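Local atomic coordinates of TIR-like domain-containing protein (PDB entry 7EBD), a protein that is a bacterial member of the STING family and holds the ligand C2E in a pocket built from both subunits of its dimer. Residues D99-L104 and N135-V140; A23-I26 and T32-I35; S13-F18 and N146-C151. All blocks are in the same frame, centred on the assembly; numbering follows the deposited sequence.

Interaction 1: D99-L104 and N135-V140; sequences DMPTIL and NNFKRV. With C2E (9,9'-[(2R,3R,3aS,5S,7aR,9R,10R,10aS,12S,14aR)-3,5,10,12-tetrahydroxy-5,12-dioxidooctahydro-2H,7H-difuro[3,2-d:3',2'-j][1,3,7,9,2,8]tetraoxadiphosphacyclododecine-2,9-diyl]bis(2-amino-1,9-dihydro-6H-purin-6-one)), chain E.
A single methyl group, Leu104 CD2, sits almost exactly on the axis of the Phe137 ring. It lies 3.6 Å from the ring centroid and 10° off the ring normal, so all six ring carbons are near it and the meeting is a CH-pi contact over one face. Leu104 CG stands beside its own backbone N, with chi1 -65° and chi2 168° together carrying CD2 over the ring. Pro101 adds a looser touch: its CG is 4.2 Å from Phe137 CZ, approaching obliquely. The two apolar residues open and close a type I turn, Pro101 to Leu104, in which Leu104 N bonds to Pro101 O at 3.2 Å; the turn thus presents both of them to the helix while its other residues serve the ligand.

On the ligand side, Asp99 OD1 accepts from the exocyclic amine N2 of C2E at 2.7 Å. Thr102 OG1 receives a hydrogen bond from C2E O2' (3.0 Å) and donates to the phosphate oxygen O21, although the 2.5 Å modelled between OG1 and O21 is suspiciously short. Ile103 N reaches O2' only weakly, and the same residue lays its CB and CD1 against the sugar.

The segment 99-104 thus joins the pocket to the buried core of the STING domain as it leads from strand 94-99 into helix 104-111. Phe137, on helix 124-146, also packs on Ile10 and Ala11 of helix 6-28, while Leu104 also leans on Ile57 of helix 57-67.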
loop_
_atom_site.group_PDB
_atom_site.type_symbol
_atom_site.label_atom_id
_atom_site.label_comp_id
_atom_site.label_asym_id
_atom_site.label_seq_id
_atom_site.Cartn_x
_atom_site.Cartn_y
_atom_site.Cartn_z
ATOM N N ASP A 99 4.537 -11.546 6.004
ATOM C CA ASP A 99 3.761 -10.706 5.100
ATOM C C ASP A 99 4.088 -11.036 3.654
ATOM O O ASP A 99 5.261 -11.177 3.292
ATOM C CB ASP A 99 4.010 -9.217 5.358
ATOM C CG ASP A 99 3.074 -8.328 4.556
ATOM O OD1 ASP A 99 1.873 -8.282 4.889
ATOM O OD2 ASP A 99 3.535 -7.688 3.587
HETATM N N MSE A 100 3.044 -11.160 2.842
HETATM C CA MSE A 100 3.180 -11.227 1.395
HETATM C C MSE A 100 2.740 -9.885 0.820
HETATM O O MSE A 100 1.598 -9.470 1.022
HETATM C CB MSE A 100 2.349 -12.374 0.816
HETATM C CG MSE A 100 2.432 -12.495 -0.697
HETATM SE SE MSE A 100 1.342 -13.951 -1.407
HETATM C CE MSE A 100 2.213 -15.456 -0.521
ATOM N N PRO A 101 3.648 -9.201 0.118
ATOM C CA PRO A 101 3.364 -7.825 -0.316
ATOM C C PRO A 101 2.223 -7.735 -1.317
ATOM O O PRO A 101 2.397 -8.050 -2.499
ATOM C CB PRO A 101 4.692 -7.369 -0.939
ATOM C CG PRO A 101 5.723 -8.345 -0.442
ATOM C CD PRO A 101 4.995 -9.638 -0.280
ATOM N N THR A 102 1.049 -7.298 -0.852
ATOM C CA THR A 102 -0.091 -7.128 -1.745
ATOM C C THR A 102 0.137 -6.026 -2.774
ATOM O O THR A 102 -0.510 -6.032 -3.828
ATOM C CB THR A 102 -1.351 -6.833 -0.930
ATOM O OG1 THR A 102 -1.094 -5.750 -0.029
ATOM C CG2 THR A 102 -1.758 -8.054 -0.127
ATOM N N ILE A 103 1.056 -5.094 -2.495
ATOM C CA ILE A 103 1.377 -4.019 -3.429
ATOM C C ILE A 103 1.847 -4.558 -4.773
ATOM O O ILE A 103 1.765 -3.856 -5.785
ATOM C CB ILE A 103 2.436 -3.085 -2.805
ATOM C CG1 ILE A 103 2.544 -1.779 -3.596
ATOM C CG2 ILE A 103 3.787 -3.788 -2.715
ATOM C CD1 ILE A 103 3.560 -0.806 -3.035
ATOM N N LEU A 104 2.339 -5.799 -4.811
ATOM C CA LEU A 104 2.789 -6.393 -6.062
ATOM C C LEU A 104 1.647 -6.615 -7.043
ATOM O O LEU A 104 1.910 -6.844 -8.229
ATOM C CB LEU A 104 3.501 -7.719 -5.790
ATOM C CG LEU A 104 4.810 -7.671 -5.000
ATOM C CD1 LEU A 104 5.214 -9.071 -4.567
ATOM C CD2 LEU A 104 5.914 -7.025 -5.826
ATOM N N ASN A 135 12.756 -10.244 -9.265
ATOM C CA ASN A 135 14.132 -10.186 -8.789
ATOM C C ASN A 135 14.558 -8.753 -8.507
ATOM O O ASN A 135 15.248 -8.493 -7.516
ATOM C CB ASN A 135 15.071 -10.832 -9.807
ATOM C CG ASN A 135 14.815 -12.316 -9.972
ATOM O OD1 ASN A 135 14.361 -12.985 -9.044
ATOM N ND2 ASN A 135 15.111 -12.839 -11.156
ATOM N N ASN A 136 14.141 -7.807 -9.352
ATOM C CA ASN A 136 14.474 -6.410 -9.096
ATOM C C ASN A 136 13.771 -5.892 -7.848
ATOM O O ASN A 136 14.366 -5.145 -7.061
ATOM C CB ASN A 136 14.116 -5.550 -10.306
ATOM C CG ASN A 136 14.534 -4.106 -10.133
ATOM O OD1 ASN A 136 15.721 -3.783 -10.181
ATOM N ND2 ASN A 136 13.560 -3.226 -9.924
ATOM N N PHE A 137 12.505 -6.272 -7.651
ATOM C CA PHE A 137 11.800 -5.904 -6.428
ATOM C C PHE A 137 12.546 -6.417 -5.203
ATOM O O PHE A 137 12.784 -5.670 -4.246
ATOM C CB PHE A 137 10.369 -6.447 -6.468
ATOM C CG PHE A 137 9.601 -6.254 -5.188
ATOM C CD1 PHE A 137 8.872 -5.097 -4.969
ATOM C CD2 PHE A 137 9.590 -7.238 -4.210
ATOM C CE1 PHE A 137 8.159 -4.920 -3.798
ATOM C CE2 PHE A 137 8.880 -7.065 -3.036
ATOM C CZ PHE A 137 8.164 -5.904 -2.831
ATOM N N LYS A 138 12.932 -7.696 -5.226
ATOM C CA LYS A 138 13.646 -8.276 -4.093
ATOM C C LYS A 138 14.991 -7.594 -3.876
ATOM O O LYS A 138 15.392 -7.348 -2.733
ATOM C CB LYS A 138 13.829 -9.780 -4.301
ATOM C CG LYS A 138 12.528 -10.566 -4.244
ATOM C CD LYS A 138 12.779 -12.064 -4.194
ATOM C CE LYS A 138 13.556 -12.537 -5.408
ATOM N NZ LYS A 138 13.820 -14.000 -5.354
ATOM N N ARG A 139 15.696 -7.267 -4.960
ATOM C CA ARG A 139 17.003 -6.630 -4.833
ATOM C C ARG A 139 16.880 -5.238 -4.226
ATOM O O ARG A 139 17.643 -4.874 -3.323
ATOM C CB ARG A 139 17.684 -6.560 -6.201
ATOM C CG ARG A 139 19.017 -5.831 -6.192
ATOM C CD ARG A 139 19.525 -5.574 -7.603
ATOM N NE ARG A 139 18.663 -4.650 -8.336
ATOM C CZ ARG A 139 18.808 -3.327 -8.330
ATOM N NH1 ARG A 139 19.784 -2.767 -7.628
ATOM N NH2 ARG A 139 17.977 -2.564 -9.028
ATOM N N VAL A 140 15.923 -4.442 -4.711
ATOM C CA VAL A 140 15.738 -3.098 -4.170
ATOM C C VAL A 140 15.297 -3.166 -2.713
ATOM O O VAL A 140 15.770 -2.392 -1.869
ATOM C CB VAL A 140 14.738 -2.302 -5.029
ATOM C CG1 VAL A 140 14.431 -0.959 -4.383
ATOM C CG2 VAL A 140 15.285 -2.105 -6.435
HETATM P P1 C2E E . 0.958 2.344 1.224
HETATM O O2P C2E E . 0.442 3.027 2.468
HETATM O O1P C2E E . 2.223 3.080 0.874
HETATM O "O5'" C2E E . 1.455 0.801 1.465
HETATM C "C5'" C2E E . 2.267 0.226 0.489
HETATM C "C4'" C2E E . 2.255 -1.319 0.669
HETATM O "O4'" C2E E . 2.762 -1.631 1.829
HETATM C "C3'" C2E E . 0.806 -1.851 0.698
HETATM O "O3'" C2E E . 0.413 -2.163 -0.555
HETATM C "C2'" C2E E . 0.938 -3.111 1.572
HETATM O "O2'" C2E E . 1.440 -4.260 0.759
HETATM C "C1'" C2E E . 1.839 -2.801 2.469
HETATM N N9 C2E E . 1.208 -2.339 3.674
HETATM C C8 C2E E . 0.980 -1.044 3.940
HETATM N N7 C2E E . 0.376 -1.049 5.148
HETATM C C5 C2E E . 0.257 -2.314 5.572
HETATM C C6 C2E E . -0.335 -2.927 6.847
HETATM O O6 C2E E . -0.804 -2.234 7.684
HETATM N N1 C2E E . -0.323 -4.345 7.030
HETATM C C2 C2E E . 0.242 -5.199 6.020
HETATM N N2 C2E E . 0.255 -6.638 6.202
HETATM N N3 C2E E . 0.805 -4.617 4.805
HETATM C C4 C2E E . 0.790 -3.141 4.628
HETATM P P11 C2E E . -1.239 -2.312 -0.699
HETATM O O21 C2E E . -1.879 -3.416 0.108
HETATM O O11 C2E E . -1.487 -2.682 -2.143
HETATM O O5A C2E E . -1.858 -0.799 -0.485
HETATM C C5A C2E E . -1.580 0.023 -1.586
HETATM C C4A C2E E . -2.023 1.405 -1.301
HETATM O O4A C2E E . -3.318 1.447 -1.138
HETATM C C3A C2E E . -1.362 1.953 0.143
HETATM O O3A C2E E . -0.004 2.541 -0.109
HETATM C C2A C2E E . -2.128 2.817 0.545
HETATM O O2A C2E E . -1.861 4.136 -0.129
HETATM C C1A C2E E . -3.584 2.278 0.093
HETATM N N91 C2E E . -4.106 1.545 1.044
HETATM C C81 C2E E . -4.108 0.210 1.218
HETATM N N71 C2E E . -4.784 -0.037 2.357
HETATM C C51 C2E E . -5.184 1.127 2.857
HETATM C C61 C2E E . -5.983 1.466 4.114
HETATM O O61 C2E E . -6.352 0.601 4.830
HETATM N N11 C2E E . -6.283 2.828 4.426
HETATM C C21 C2E E . -5.829 3.879 3.553
HETATM N N21 C2E E . -6.132 5.264 3.869
HETATM N N31 C2E E . -5.067 3.551 2.354
HETATM C C41 C2E E . -4.761 2.127 2.035
#

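Interaction 2: A23-I26 and T32-I35; sequences AEWI and TTEI
Residues 23-26 form a turn of helix 6-28, and the chain comes back past it through 32-35, loop at first and then a weakly bonded strand at about 34-35, the closest CA atoms, those of Trp25 and Thr33, being 9.7 Å apart. In this STING domain that strand pairs antiparallel with 38-39. Side chains span the gap to the helix. Trp25 supplies most of the reach. Its CG is anti to the backbone N (chi1 179°) and the indole is turned roughly perpendicular to the CA-CB-CG plane (chi2 92°), which carries the six-membered ring out toward the returning chain. Ile35 comes from the opposite direction and places its CD1 at the rim of the indole, near the ring plane, rather than over a face. Thr33 brings its CG2 obliquely to Trp25 CZ2 at 4.3 Å, while its hydroxyl OG1 bonds to the backbone O of Glu29, in the connection between the segments. Leu95 of strand 94-99 touches both Trp25 and Ile35, and Met75 of strand 71-75 also packs on the indole, tying this edge of the helix to the five-stranded sheet. At the tightest point Ile35 CD1 is 3.5 Å from Trp25 CH2.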
loop_
_atom_site.group_PDB
_atom_site.type_symbol
_atom_site.label_atom_id
_atom_site.label_comp_id
_atom_site.label_asym_id
_atom_site.label_seq_id
_atom_site.Cartn_x
_atom_site.Cartn_y
_atom_site.Cartn_z
ATOM N N ALA A 23 9.684 -2.995 11.251
ATOM C CA ALA A 23 10.976 -3.237 11.883
ATOM C C ALA A 23 11.188 -2.309 13.072
ATOM O O ALA A 23 11.697 -2.733 14.119
ATOM C CB ALA A 23 12.101 -3.064 10.863
ATOM N N GLU A 24 10.803 -1.038 12.931
ATOM C CA GLU A 24 10.935 -0.109 14.047
ATOM C C GLU A 24 10.077 -0.543 15.227
ATOM O O GLU A 24 10.504 -0.449 16.383
ATOM C CB GLU A 24 10.566 1.306 13.604
ATOM C CG GLU A 24 10.793 2.355 14.678
ATOM C CD GLU A 24 10.453 3.752 14.208
ATOM O OE1 GLU A 24 10.068 4.583 15.058
ATOM O OE2 GLU A 24 10.564 4.020 12.994
ATOM N N TRP A 25 8.863 -1.027 14.957
ATOM C CA TRP A 25 8.014 -1.514 16.039
ATOM C C TRP A 25 8.626 -2.738 16.708
ATOM O O TRP A 25 8.604 -2.860 17.938
ATOM C CB TRP A 25 6.619 -1.839 15.509
ATOM C CG TRP A 25 5.693 -2.371 16.561
ATOM C CD1 TRP A 25 4.833 -1.650 17.334
ATOM C CD2 TRP A 25 5.540 -3.740 16.959
ATOM N NE1 TRP A 25 4.150 -2.483 18.188
ATOM C CE2 TRP A 25 4.566 -3.771 17.977
ATOM C CE3 TRP A 25 6.130 -4.941 16.554
ATOM C CZ2 TRP A 25 4.167 -4.956 18.592
ATOM C CZ3 TRP A 25 5.731 -6.116 17.164
ATOM C CH2 TRP A 25 4.761 -6.114 18.174
ATOM N N ILE A 26 9.173 -3.660 15.911
ATOM C CA ILE A 26 9.788 -4.859 16.473
ATOM C C ILE A 26 10.953 -4.487 17.378
ATOM O O ILE A 26 11.125 -5.058 18.463
ATOM C CB ILE A 26 10.227 -5.812 15.345
ATOM C CG1 ILE A 26 9.011 -6.443 14.668
ATOM C CG2 ILE A 26 11.160 -6.890 15.881
ATOM C CD1 ILE A 26 9.362 -7.333 13.492
ATOM N N THR A 32 8.194 -4.065 24.905
ATOM C CA THR A 32 7.394 -3.437 25.946
ATOM C C THR A 32 5.899 -3.565 25.681
ATOM O O THR A 32 5.101 -2.926 26.374
ATOM C CB THR A 32 7.771 -1.959 26.089
ATOM O OG1 THR A 32 7.325 -1.236 24.935
ATOM C CG2 THR A 32 9.278 -1.811 26.194
ATOM N N THR A 33 5.503 -4.377 24.704
ATOM C CA THR A 33 4.103 -4.548 24.340
ATOM C C THR A 33 3.679 -5.988 24.591
ATOM O O THR A 33 4.399 -6.930 24.238
ATOM C CB THR A 33 3.863 -4.188 22.866
ATOM O OG1 THR A 33 4.279 -2.840 22.624
ATOM C CG2 THR A 33 2.394 -4.334 22.509
ATOM N N GLU A 34 2.508 -6.150 25.201
ATOM C CA GLU A 34 1.951 -7.466 25.483
ATOM C C GLU A 34 1.044 -7.880 24.331
ATOM O O GLU A 34 0.065 -7.189 24.028
ATOM C CB GLU A 34 1.177 -7.440 26.799
ATOM C CG GLU A 34 1.975 -7.915 27.997
ATOM C CD GLU A 34 1.301 -7.580 29.314
ATOM O OE1 GLU A 34 0.088 -7.286 29.311
ATOM O OE2 GLU A 34 1.991 -7.601 30.356
ATOM N N ILE A 35 1.366 -9.001 23.693
ATOM C CA ILE A 35 0.594 -9.528 22.572
ATOM C C ILE A 35 -0.141 -10.769 23.065
ATOM O O ILE A 35 0.457 -11.840 23.217
ATOM C CB ILE A 35 1.480 -9.840 21.362
ATOM C CG1 ILE A 35 2.081 -8.548 20.808
ATOM C CG2 ILE A 35 0.680 -10.548 20.289
ATOM C CD1 ILE A 35 2.806 -8.729 19.505
#

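Interaction 3: S13-F18 and N146-C151; sequences SYFEGF and NEDSFC. With C2E (9,9'-[(2R,3R,3aS,5S,7aR,9R,10R,10aS,12S,14aR)-3,5,10,12-tetrahydroxy-5,12-dioxidooctahydro-2H,7H-difuro[3,2-d:3',2'-j][1,3,7,9,2,8]tetraoxadiphosphacyclododecine-2,9-diyl]bis(2-amino-1,9-dihydro-6H-purin-6-one)), chain E.
Phe15 reaches from helix 6-28 of the STING domain to the start of helix 149-154, where Asp148 is the N-cap and Cys151 lies in the first turn. With CG anti to the backbone N (chi1 176°), CB and CG lead the ring away from its helix. Along one side of the ring, CE1 meets Cys151 SG at 3.5 Å, a sulfur-aromatic contact in which SG stands obliquely, 4.7 Å from the ring centroid. Along the other, CD2 has Glu16 OE1 of the same helix at its edge, an oxygen that also forms a salt bridge with Lys109 of the second subunit. At the tip, CZ meets Asp148 CB at 4.0 Å near the ring plane, with the carboxylate plane turned 73° from the ring. Leu144 of helix 124-146 packs on Phe15 as well.

The neighbouring residues of the same helix line the pocket. Phe18 presents a ring face to the purine of C2E, its CE1 lying 3.5 Å from C2E C2, and Tyr14 meets the ribose at its ring edge. Gly17, within a wider pi-type turn at 15-18, lies against the ligand, its O 3.5 Å from C2E C8. Back at the cap, Cys151 N donates to the anti side of Asp148 OD1 from out of the carboxylate plane, at 3.1 Å and with an N-H...O angle of 166°.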
loop_
_atom_site.group_PDB
_atom_site.type_symbol
_atom_site.label_atom_id
_atom_site.label_comp_id
_atom_site.label_asym_id
_atom_site.label_seq_id
_atom_site.Cartn_x
_atom_site.Cartn_y
_atom_site.Cartn_z
ATOM N N SER A 13 7.934 2.001 -2.143
ATOM C CA SER A 13 6.671 2.270 -1.461
ATOM C C SER A 13 6.380 1.217 -0.401
ATOM O O SER A 13 5.922 1.545 0.701
ATOM C CB SER A 13 5.527 2.336 -2.475
ATOM O OG SER A 13 5.606 3.508 -3.263
ATOM N N TYR A 14 6.656 -0.052 -0.709
ATOM C CA TYR A 14 6.433 -1.121 0.258
ATOM C C TYR A 14 7.339 -0.965 1.473
ATOM O O TYR A 14 6.910 -1.192 2.611
ATOM C CB TYR A 14 6.653 -2.473 -0.422
ATOM C CG TYR A 14 6.461 -3.678 0.469
ATOM C CD1 TYR A 14 5.232 -3.944 1.058
ATOM C CD2 TYR A 14 7.504 -4.568 0.700
ATOM C CE1 TYR A 14 5.050 -5.050 1.867
ATOM C CE2 TYR A 14 7.331 -5.679 1.504
ATOM C CZ TYR A 14 6.102 -5.914 2.088
ATOM O OH TYR A 14 5.925 -7.017 2.891
ATOM N N PHE A 15 8.590 -0.557 1.255
ATOM C CA PHE A 15 9.513 -0.370 2.368
ATOM C C PHE A 15 9.114 0.826 3.224
ATOM O O PHE A 15 9.119 0.742 4.458
ATOM C CB PHE A 15 10.937 -0.205 1.834
ATOM C CG PHE A 15 11.959 0.087 2.898
ATOM C CD1 PHE A 15 12.538 -0.940 3.625
ATOM C CD2 PHE A 15 12.347 1.392 3.166
ATOM C CE1 PHE A 15 13.478 -0.672 4.602
ATOM C CE2 PHE A 15 13.286 1.666 4.143
ATOM C CZ PHE A 15 13.853 0.633 4.862
ATOM N N GLU A 16 8.752 1.943 2.588
ATOM C CA GLU A 16 8.417 3.152 3.334
ATOM C C GLU A 16 7.098 3.004 4.082
ATOM O O GLU A 16 6.942 3.541 5.185
ATOM C CB GLU A 16 8.363 4.354 2.391
ATOM C CG GLU A 16 9.713 4.782 1.832
ATOM C CD GLU A 16 10.700 5.171 2.918
ATOM O OE1 GLU A 16 11.859 4.709 2.867
ATOM O OE2 GLU A 16 10.315 5.931 3.830
ATOM N N GLY A 17 6.135 2.294 3.499
ATOM C CA GLY A 17 4.816 2.191 4.082
ATOM C C GLY A 17 4.560 0.992 4.965
ATOM O O GLY A 17 3.464 0.882 5.522
ATOM N N PHE A 18 5.522 0.083 5.123
ATOM C CA PHE A 18 5.270 -1.107 5.927
ATOM C C PHE A 18 6.528 -1.668 6.580
ATOM O O PHE A 18 6.605 -1.751 7.811
ATOM C CB PHE A 18 4.607 -2.191 5.075
ATOM C CG PHE A 18 4.483 -3.513 5.774
ATOM C CD1 PHE A 18 3.550 -3.693 6.784
ATOM C CD2 PHE A 18 5.302 -4.576 5.428
ATOM C CE1 PHE A 18 3.436 -4.908 7.435
ATOM C CE2 PHE A 18 5.194 -5.792 6.075
ATOM C CZ PHE A 18 4.259 -5.960 7.079
ATOM N N ASN A 146 19.152 -3.302 4.051
ATOM C CA ASN A 146 20.531 -3.256 4.527
ATOM C C ASN A 146 20.926 -1.860 4.991
ATOM O O ASN A 146 21.813 -1.721 5.840
ATOM C CB ASN A 146 21.481 -3.739 3.433
ATOM C CG ASN A 146 21.307 -5.211 3.119
ATOM O OD1 ASN A 146 20.795 -5.975 3.939
ATOM N ND2 ASN A 146 21.738 -5.619 1.931
ATOM N N GLU A 147 20.292 -0.821 4.452
ATOM C CA GLU A 147 20.599 0.554 4.822
ATOM C C GLU A 147 19.791 1.039 6.019
ATOM O O GLU A 147 19.833 2.230 6.339
ATOM C CB GLU A 147 20.370 1.483 3.627
ATOM C CG GLU A 147 21.335 1.245 2.477
ATOM C CD GLU A 147 21.006 2.075 1.253
ATOM O OE1 GLU A 147 20.773 1.488 0.175
ATOM O OE2 GLU A 147 20.970 3.317 1.371
ATOM N N ASP A 148 19.063 0.145 6.684
ATOM C CA ASP A 148 18.263 0.482 7.856
ATOM C C ASP A 148 18.645 -0.472 8.977
ATOM O O ASP A 148 18.536 -1.692 8.817
ATOM C CB ASP A 148 16.765 0.396 7.540
ATOM C CG ASP A 148 15.889 0.917 8.669
ATOM O OD1 ASP A 148 15.867 0.296 9.754
ATOM O OD2 ASP A 148 15.221 1.954 8.472
ATOM N N SER A 149 19.095 0.085 10.105
ATOM C CA SER A 149 19.627 -0.746 11.183
ATOM C C SER A 149 18.567 -1.696 11.731
ATOM O O SER A 149 18.840 -2.883 11.947
ATOM C CB SER A 149 20.189 0.134 12.301
ATOM O OG SER A 149 21.290 0.901 11.844
ATOM N N PHE A 150 17.352 -1.194 11.956
ATOM C CA PHE A 150 16.280 -2.046 12.467
ATOM C C PHE A 150 15.928 -3.142 11.466
ATOM O O PHE A 150 15.779 -4.315 11.834
ATOM C CB PHE A 150 15.047 -1.199 12.789
ATOM C CG PHE A 150 15.278 -0.161 13.851
ATOM C CD1 PHE A 150 16.347 -0.267 14.727
ATOM C CD2 PHE A 150 14.421 0.921 13.976
ATOM C CE1 PHE A 150 16.559 0.687 15.706
ATOM C CE2 PHE A 150 14.627 1.879 14.955
ATOM C CZ PHE A 150 15.698 1.761 15.821
ATOM N N CYS A 151 15.800 -2.771 10.190
ATOM C CA CYS A 151 15.467 -3.745 9.155
ATOM C C CYS A 151 16.576 -4.777 8.997
ATOM O O CYS A 151 16.311 -5.980 8.896
ATOM C CB CYS A 151 15.200 -3.027 7.834
ATOM S SG CYS A 151 13.802 -1.889 7.887
HETATM P P1 C2E E . 0.958 2.344 1.224
HETATM O O2P C2E E . 0.442 3.027 2.468
HETATM O O1P C2E E . 2.223 3.080 0.874
HETATM O "O5'" C2E E . 1.455 0.801 1.465
HETATM C "C5'" C2E E . 2.267 0.226 0.489
HETATM C "C4'" C2E E . 2.255 -1.319 0.669
HETATM O "O4'" C2E E . 2.762 -1.631 1.829
HETATM C "C3'" C2E E . 0.806 -1.851 0.698
HETATM O "O3'" C2E E . 0.413 -2.163 -0.555
HETATM C "C2'" C2E E . 0.938 -3.111 1.572
HETATM O "O2'" C2E E . 1.440 -4.260 0.759
HETATM C "C1'" C2E E . 1.839 -2.801 2.469
HETATM N N9 C2E E . 1.208 -2.339 3.674
HETATM C C8 C2E E . 0.980 -1.044 3.940
HETATM N N7 C2E E . 0.376 -1.049 5.148
HETATM C C5 C2E E . 0.257 -2.314 5.572
HETATM C C6 C2E E . -0.335 -2.927 6.847
HETATM O O6 C2E E . -0.804 -2.234 7.684
HETATM N N1 C2E E . -0.323 -4.345 7.030
HETATM C C2 C2E E . 0.242 -5.199 6.020
HETATM N N2 C2E E . 0.255 -6.638 6.202
HETATM N N3 C2E E . 0.805 -4.617 4.805
HETATM C C4 C2E E . 0.790 -3.141 4.628
HETATM P P11 C2E E . -1.239 -2.312 -0.699
HETATM O O21 C2E E . -1.879 -3.416 0.108
HETATM O O11 C2E E . -1.487 -2.682 -2.143
HETATM O O5A C2E E . -1.858 -0.799 -0.485
HETATM C C5A C2E E . -1.580 0.023 -1.586
HETATM C C4A C2E E . -2.023 1.405 -1.301
HETATM O O4A C2E E . -3.318 1.447 -1.138
HETATM C C3A C2E E . -1.362 1.953 0.143
HETATM O O3A C2E E . -0.004 2.541 -0.109
HETATM C C2A C2E E . -2.128 2.817 0.545
HETATM O O2A C2E E . -1.861 4.136 -0.129
HETATM C C1A C2E E . -3.584 2.278 0.093
HETATM N N91 C2E E . -4.106 1.545 1.044
HETATM C C81 C2E E . -4.108 0.210 1.218
HETATM N N71 C2E E . -4.784 -0.037 2.357
HETATM C C51 C2E E . -5.184 1.127 2.857
HETATM C C61 C2E E . -5.983 1.466 4.114
HETATM O O61 C2E E . -6.352 0.601 4.830
HETATM N N11 C2E E . -6.283 2.828 4.426
HETATM C C21 C2E E . -5.829 3.879 3.553
HETATM N N21 C2E E . -6.132 5.264 3.869
HETATM N N31 C2E E . -5.067 3.551 2.354
HETATM C C41 C2E E . -4.761 2.127 2.035
#

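Along the chain, interaction 2 closes before interaction 1 opens, and both lie inside the long loop closed by interaction 3. Helix 6-28 is the common element of interactions 2 and 3, whose centres are 16 Å apart and which touch where Ala23 CB packs on Cys151 SG at 3.6 Å. The centres of interactions 1 and 3 are 12 Å apart, and these two are joined by a probable hydrogen bond from Tyr14 OH to Asp99 OD2 (2.6 Å); both reach C2E and line its pocket. Interaction 2 stands apart from interaction 1, with about 10 Å between nearest atoms, and joins residues 23-26 of the shared helix to the segment entering the 34-35/38-39 pair.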